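PDB 2JEN: endo-beta-1,4-glucanase from Bacillus licheniformis, which hydrolyses beta-1,4-glucan backbones, notably that of plant cell-wall xyloglucan, as a family 12 glycoside hydrolase. Local coordinates for residues Ala29-Lys42 with Trp61-Met73. The protein carries 1 engineered substitution. Sequence-based numbering, arbitrary orientation. Where two conformers were deposited one is given.
With XYS (alpha-D-xylopyranose), chain B; GOL (glycerol), chain F; SO4 (sulfate ion), chain G.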
loop_
_atom_site.group_PDB
_atom_site.type_symbol
_atom_site.label_atom_id
_atom_site.label_comp_id
_atom_site.label_asym_id
_atom_site.label_seq_id
_atom_site.Cartn_x
_atom_site.Cartn_y
_atom_site.Cartn_z
ATOM N N ALA A 29 12.122 16.971 0.554
ATOM C CA ALA A 29 11.032 16.392 1.390
ATOM C C ALA A 29 11.196 14.896 1.424
ATOM O O ALA A 29 11.713 14.296 0.493
ATOM C CB ALA A 29 9.675 16.771 0.803
ATOM N N ALA A 30 10.715 14.295 2.498
ATOM C CA ALA A 30 10.733 12.857 2.687
ATOM C C ALA A 30 9.650 12.403 3.651
ATOM O O ALA A 30 9.170 13.199 4.464
ATOM C CB ALA A 30 12.095 12.363 3.131
ATOM N N SER A 31 9.253 11.132 3.540
ATOM C CA SER A 31 8.203 10.530 4.358
ATOM C C SER A 31 8.382 9.006 4.529
ATOM O O SER A 31 8.452 8.240 3.552
ATOM C CB SER A 31 6.825 10.868 3.806
ATOM O OG SER A 31 6.602 10.287 2.545
ATOM N N SER A 32 8.485 8.562 5.776
ATOM C CA SER A 32 8.918 7.209 6.049
ATOM C C SER A 32 7.917 6.508 6.954
ATOM O O SER A 32 7.213 7.180 7.718
ATOM C CB SER A 32 10.335 7.228 6.628
ATOM O OG SER A 32 11.004 5.988 6.474
ATOM N N SER A 33 7.863 5.169 6.896
ATOM C CA SER A 33 6.750 4.463 7.501
ATOM C C SER A 33 7.089 3.220 8.301
ATOM O O SER A 33 6.185 2.596 8.856
ATOM C CB SER A 33 5.727 4.106 6.442
ATOM O OG SER A 33 5.285 5.274 5.761
ATOM N N ASN A 34 8.353 2.849 8.417
ATOM C CA ASN A 34 8.710 1.672 9.196
ATOM C C ASN A 34 8.976 2.026 10.655
ATOM O O ASN A 34 9.316 3.161 10.991
ATOM C CB ASN A 34 9.916 0.916 8.604
ATOM C CG ASN A 34 9.645 0.273 7.263
ATOM O OD1 ASN A 34 10.168 0.729 6.282
ATOM N ND2 ASN A 34 8.820 -0.721 7.197
ATOM N N PRO A 35 8.851 1.010 11.540
ATOM C CA PRO A 35 9.077 1.263 12.951
ATOM C C PRO A 35 10.460 1.850 13.198
ATOM O O PRO A 35 11.454 1.363 12.666
ATOM C CB PRO A 35 8.959 -0.124 13.582
ATOM C CG PRO A 35 8.008 -0.870 12.652
ATOM C CD PRO A 35 8.428 -0.371 11.280
ATOM N N SER A 36 10.521 2.869 14.049
ATOM C CA SER A 36 11.767 3.499 14.505
ATOM C C SER A 36 12.519 4.235 13.418
ATOM O O SER A 36 13.645 4.668 13.639
ATOM C CB SER A 36 12.668 2.491 15.205
ATOM O OG SER A 36 12.025 1.964 16.340
ATOM N N ASP A 37 11.892 4.467 12.260
ATOM C CA ASP A 37 12.511 5.349 11.262
ATOM C C ASP A 37 12.763 6.743 11.826
ATOM O O ASP A 37 12.037 7.217 12.698
ATOM C CB ASP A 37 11.681 5.424 9.991
ATOM C CG ASP A 37 11.689 4.131 9.164
ATOM O OD1 ASP A 37 12.442 3.190 9.482
ATOM O OD2 ASP A 37 10.952 4.094 8.138
ATOM N N LYS A 38 13.791 7.407 11.277
ATOM C CA LYS A 38 14.195 8.727 11.729
ATOM C C LYS A 38 14.413 9.644 10.548
ATOM O O LYS A 38 15.120 9.283 9.599
ATOM C CB LYS A 38 15.477 8.652 12.548
ATOM C CG LYS A 38 15.342 7.818 13.824
ATOM C CD LYS A 38 16.634 7.660 14.619
ATOM C CE LYS A 38 16.374 6.881 15.900
ATOM N NZ LYS A 38 17.599 6.663 16.682
ATOM N N LEU A 39 13.813 10.826 10.615
ATOM C CA LEU A 39 14.063 11.894 9.679
ATOM C C LEU A 39 14.742 13.046 10.399
ATOM O O LEU A 39 14.114 13.828 11.133
ATOM C CB LEU A 39 12.790 12.398 8.978
ATOM C CG LEU A 39 12.086 11.381 8.079
ATOM C CD1 LEU A 39 10.748 11.895 7.575
ATOM C CD2 LEU A 39 12.975 10.985 6.884
ATOM N N TYR A 40 16.048 13.187 10.183
ATOM C CA TYR A 40 16.820 14.231 10.846
ATOM C C TYR A 40 16.576 15.567 10.169
ATOM O O TYR A 40 16.337 15.654 8.953
ATOM C CB TYR A 40 18.311 13.908 10.782
ATOM C CG TYR A 40 18.709 12.700 11.600
ATOM C CD1 TYR A 40 18.673 11.438 11.053
ATOM C CD2 TYR A 40 19.064 12.822 12.943
ATOM C CE1 TYR A 40 19.011 10.317 11.773
ATOM C CE2 TYR A 40 19.400 11.689 13.691
ATOM C CZ TYR A 40 19.366 10.443 13.101
ATOM O OH TYR A 40 19.701 9.321 13.828
ATOM N N PHE A 41 16.704 16.648 10.934
ATOM C CA PHE A 41 16.625 17.992 10.372
ATOM C C PHE A 41 17.358 18.958 11.268
ATOM O O PHE A 41 17.797 18.595 12.362
ATOM C CB PHE A 41 15.190 18.416 10.062
ATOM C CG PHE A 41 14.279 18.559 11.257
ATOM C CD1 PHE A 41 13.706 17.464 11.878
ATOM C CD2 PHE A 41 13.950 19.806 11.739
ATOM C CE1 PHE A 41 12.853 17.634 12.930
ATOM C CE2 PHE A 41 13.069 19.966 12.801
ATOM C CZ PHE A 41 12.552 18.897 13.402
ATOM N N LYS A 42 17.602 20.163 10.744
ATOM C CA LYS A 42 18.361 21.194 11.469
ATOM C C LYS A 42 19.759 20.714 11.826
ATOM O O LYS A 42 20.163 20.714 12.997
ATOM C CB LYS A 42 17.603 21.672 12.717
ATOM C CG LYS A 42 18.068 23.020 13.282
ATOM C CD LYS A 42 17.472 24.176 12.418
ATOM C CE LYS A 42 15.971 24.450 12.770
ATOM N NZ LYS A 42 15.147 25.162 11.703
ATOM N N TRP A 61 -2.555 -1.434 11.824
ATOM C CA TRP A 61 -2.104 -0.073 11.998
ATOM C C TRP A 61 -1.087 0.365 10.969
ATOM O O TRP A 61 -0.445 -0.451 10.294
ATOM C CB TRP A 61 -1.501 0.085 13.401
ATOM C CG TRP A 61 -0.317 -0.756 13.698
ATOM C CD1 TRP A 61 -0.287 -1.962 14.378
ATOM C CD2 TRP A 61 1.056 -0.406 13.450
ATOM N NE1 TRP A 61 1.016 -2.370 14.540
ATOM C CE2 TRP A 61 1.858 -1.440 13.984
ATOM C CE3 TRP A 61 1.676 0.706 12.897
ATOM C CZ2 TRP A 61 3.242 -1.361 13.961
ATOM C CZ3 TRP A 61 3.047 0.764 12.882
ATOM C CH2 TRP A 61 3.805 -0.273 13.418
ATOM N N TRP A 62 -0.956 1.683 10.853
ATOM C CA TRP A 62 0.117 2.265 10.077
ATOM C C TRP A 62 0.477 3.629 10.688
ATOM O O TRP A 62 -0.334 4.237 11.385
ATOM C CB TRP A 62 -0.203 2.340 8.593
ATOM C CG TRP A 62 -1.457 2.895 8.215
ATOM C CD1 TRP A 62 -2.610 2.194 7.879
ATOM C CD2 TRP A 62 -1.769 4.232 8.103
ATOM N NE1 TRP A 62 -3.578 3.031 7.535
ATOM C CE2 TRP A 62 -3.126 4.304 7.663
ATOM C CE3 TRP A 62 -1.075 5.394 8.310
ATOM C CZ2 TRP A 62 -3.775 5.485 7.439
ATOM C CZ3 TRP A 62 -1.728 6.590 8.058
ATOM C CH2 TRP A 62 -3.058 6.622 7.655
ATOM N N GLN A 63 1.697 4.089 10.426
ATOM C CA GLN A 63 2.171 5.369 10.925
ATOM C C GLN A 63 3.300 5.846 10.062
ATOM O O GLN A 63 4.260 5.104 9.842
ATOM C CB GLN A 63 2.608 5.258 12.388
ATOM C CG GLN A 63 2.886 6.589 13.064
ATOM C CD GLN A 63 3.144 6.410 14.543
ATOM O OE1 GLN A 63 2.196 6.321 15.327
ATOM N NE2 GLN A 63 4.403 6.255 14.922
ATOM N N THR A 64 3.161 7.071 9.564
ATOM C CA THR A 64 4.105 7.682 8.616
ATOM C C THR A 64 4.564 9.031 9.177
ATOM O O THR A 64 3.713 9.852 9.539
ATOM C CB THR A 64 3.368 7.904 7.276
ATOM O OG1 THR A 64 3.109 6.603 6.694
ATOM C CG2 THR A 64 4.134 8.829 6.265
ATOM N N ILE A 65 5.854 9.254 9.202
ATOM C CA ILE A 65 6.442 10.529 9.556
ATOM C C ILE A 65 6.837 11.277 8.287
ATOM O O ILE A 65 7.226 10.654 7.316
ATOM C CB ILE A 65 7.640 10.380 10.522
ATOM C CG1 ILE A 65 8.748 9.468 9.980
ATOM C CG2 ILE A 65 7.130 9.928 11.901
ATOM C CD1 ILE A 65 10.086 9.534 10.746
ATOM N N TYR A 66 6.720 12.612 8.272
ATOM C CA TYR A 66 7.122 13.383 7.095
ATOM C C TYR A 66 7.746 14.707 7.452
ATOM O O TYR A 66 7.461 15.315 8.479
ATOM C CB TYR A 66 5.929 13.610 6.159
ATOM C CG TYR A 66 4.898 14.629 6.640
ATOM C CD1 TYR A 66 3.828 14.274 7.441
ATOM C CD2 TYR A 66 5.007 15.940 6.264
ATOM C CE1 TYR A 66 2.904 15.208 7.838
ATOM C CE2 TYR A 66 4.089 16.896 6.657
ATOM C CZ TYR A 66 3.046 16.515 7.463
ATOM O OH TYR A 66 2.069 17.458 7.792
ATOM N N HIS A 67 8.616 15.147 6.542
ATOM C CA HIS A 67 9.261 16.453 6.633
ATOM C C HIS A 67 9.271 17.068 5.271
ATOM O O HIS A 67 9.939 16.542 4.380
ATOM C CB HIS A 67 10.701 16.282 7.149
ATOM C CG HIS A 67 11.484 17.554 7.281
ATOM N ND1 HIS A 67 12.217 18.074 6.235
ATOM C CD2 HIS A 67 11.661 18.393 8.326
ATOM C CE1 HIS A 67 12.793 19.196 6.634
ATOM N NE2 HIS A 67 12.485 19.410 7.905
ATOM N N ASN A 68 8.532 18.159 5.089
ATOM C CA ASN A 68 8.603 18.952 3.854
ATOM C C ASN A 68 9.608 20.101 4.008
ATOM O O ASN A 68 10.386 20.369 3.110
ATOM C CB ASN A 68 7.231 19.485 3.466
ATOM C CG ASN A 68 6.213 18.402 3.230
ATOM O OD1 ASN A 68 6.561 17.299 2.759
ATOM N ND2 ASN A 68 4.956 18.690 3.558
ATOM N N SER A 69 9.547 20.773 5.141
ATOM C CA SER A 69 10.523 21.777 5.545
ATOM C C SER A 69 10.548 21.813 7.074
ATOM O O SER A 69 9.687 21.214 7.737
ATOM C CB SER A 69 10.126 23.153 5.037
ATOM O OG SER A 69 9.057 23.668 5.788
ATOM N N ASP A 70 11.415 22.659 7.626
ATOM C CA ASP A 70 11.461 22.799 9.060
ATOM C C ASP A 70 10.239 23.516 9.653
ATOM O O ASP A 70 10.095 23.589 10.894
ATOM C CB ASP A 70 12.729 23.518 9.491
ATOM C CG ASP A 70 14.008 22.786 9.156
ATOM O OD1 ASP A 70 14.011 21.612 8.743
ATOM O OD2 ASP A 70 15.073 23.447 9.318
ATOM N N SER A 71 9.397 24.075 8.794
ATOM C CA SER A 71 8.121 24.657 9.214
ATOM C C SER A 71 6.902 23.945 8.615
ATOM O O SER A 71 5.825 24.496 8.605
ATOM C CB SER A 71 8.069 26.151 8.872
ATOM O OG SER A 71 8.057 26.346 7.474
ATOM N N ASP A 72 7.091 22.710 8.155
ATOM C CA ASP A 72 6.002 21.948 7.548
ATOM C C ASP A 72 6.376 20.478 7.629
ATOM O O ASP A 72 6.965 19.898 6.719
ATOM C CB ASP A 72 5.792 22.403 6.092
ATOM C CG ASP A 72 4.571 21.776 5.450
ATOM O OD1 ASP A 72 3.568 21.504 6.177
ATOM O OD2 ASP A 72 4.576 21.610 4.188
ATOM N N MET A 73 5.964 19.857 8.710
ATOM C CA MET A 73 6.364 18.490 9.038
ATOM C C MET A 73 5.319 17.891 9.938
ATOM O O MET A 73 4.483 18.645 10.490
ATOM C CB MET A 73 7.744 18.467 9.683
ATOM C CG MET A 73 7.820 19.195 10.986
ATOM S SD MET A 73 9.494 19.245 11.669
ATOM C CE MET A 73 9.394 20.661 12.778
HETATM C C1 XYS B . 11.324 1.075 21.185
HETATM C C2 XYS B . 10.879 -0.045 20.253
HETATM C C3 XYS B . 10.630 0.472 18.831
HETATM C C4 XYS B . 9.814 1.767 18.921
HETATM C C5 XYS B . 10.386 2.815 19.887
HETATM O O2 XYS B . 11.909 -1.046 20.210
HETATM O O3 XYS B . 9.958 -0.459 17.955
HETATM O O4 XYS B . 9.604 2.292 17.637
HETATM O O5 XYS B . 10.546 2.226 21.129
HETATM C C1 GOL F . 13.913 15.141 5.861
HETATM O O1 GOL F . 13.646 16.072 4.840
HETATM C C2 GOL F . 15.367 14.731 5.918
HETATM O O2 GOL F . 15.611 13.921 7.043
HETATM C C3 GOL F . 15.706 13.884 4.685
HETATM O O3 GOL F . 17.102 13.643 4.600
HETATM S S SO4 G . 19.091 3.870 14.467
HETATM O O1 SO4 G . 17.982 3.277 13.747
HETATM O O2 SO4 G . 19.462 3.165 15.692
HETATM O O3 SO4 G . 20.147 3.533 13.487
HETATM O O4 SO4 G . 19.194 5.321 14.558
HETATM O O HOH W 1 11.408 19.683 0.314
HETATM O O HOH W 2 12.539 18.577 3.324
HETATM O O HOH W 3 3.370 2.282 9.003
HETATM O O HOH W 4 16.550 20.761 8.040
#
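Phe41 and Met73 form the tight end of this contact: the sulfur SD of Met73 sits over one face of the Phe41 ring, 3.5 Å from CZ, a Met-aromatic contact between two sheets. Nearer the chain start, Leu39 and Ile65 lie alongside with their branches running opposite ways, Leu39 CG 3.8 Å from Ile65 CD1. His67 joins this apolar layer to a more polar margin. With its CG anti to the backbone N (chi1 180°), the imidazole reaches across to Phe41, NE2 lying 3.6 Å from CB, the two rings inclined at 35°. In its own ring plane, NE2 donates to the anti lone pair of Asp70 OD1 at 2.8 Å, which fixes the ring's rotation; ND1 is hydrogen-bonded to a glycerol, probably from the crystallisation liquor, and to a water. An alanine in place of His67 would probably leave Asp70 OD1 without this donor and open a gap beside Phe41. On a looser, watered side, Lys42 NZ, in one of two modelled conformers, forms a salt bridge with Asp70 OD2 at 2.9 Å, and Lys42 N and Asp70 OD1 share a water. Backbone hydrogen bonds pair Ala30 with His67 and Ser32 with Ile65. Thus strand 30-32 is outermost, within this chain, in one antiparallel sheet, while the Asn34-Asp37 turn carries the chain over to strand 38-41 of the facing sheet, as in the beta-jelly-roll sandwich of family 12 glycoside hydrolases.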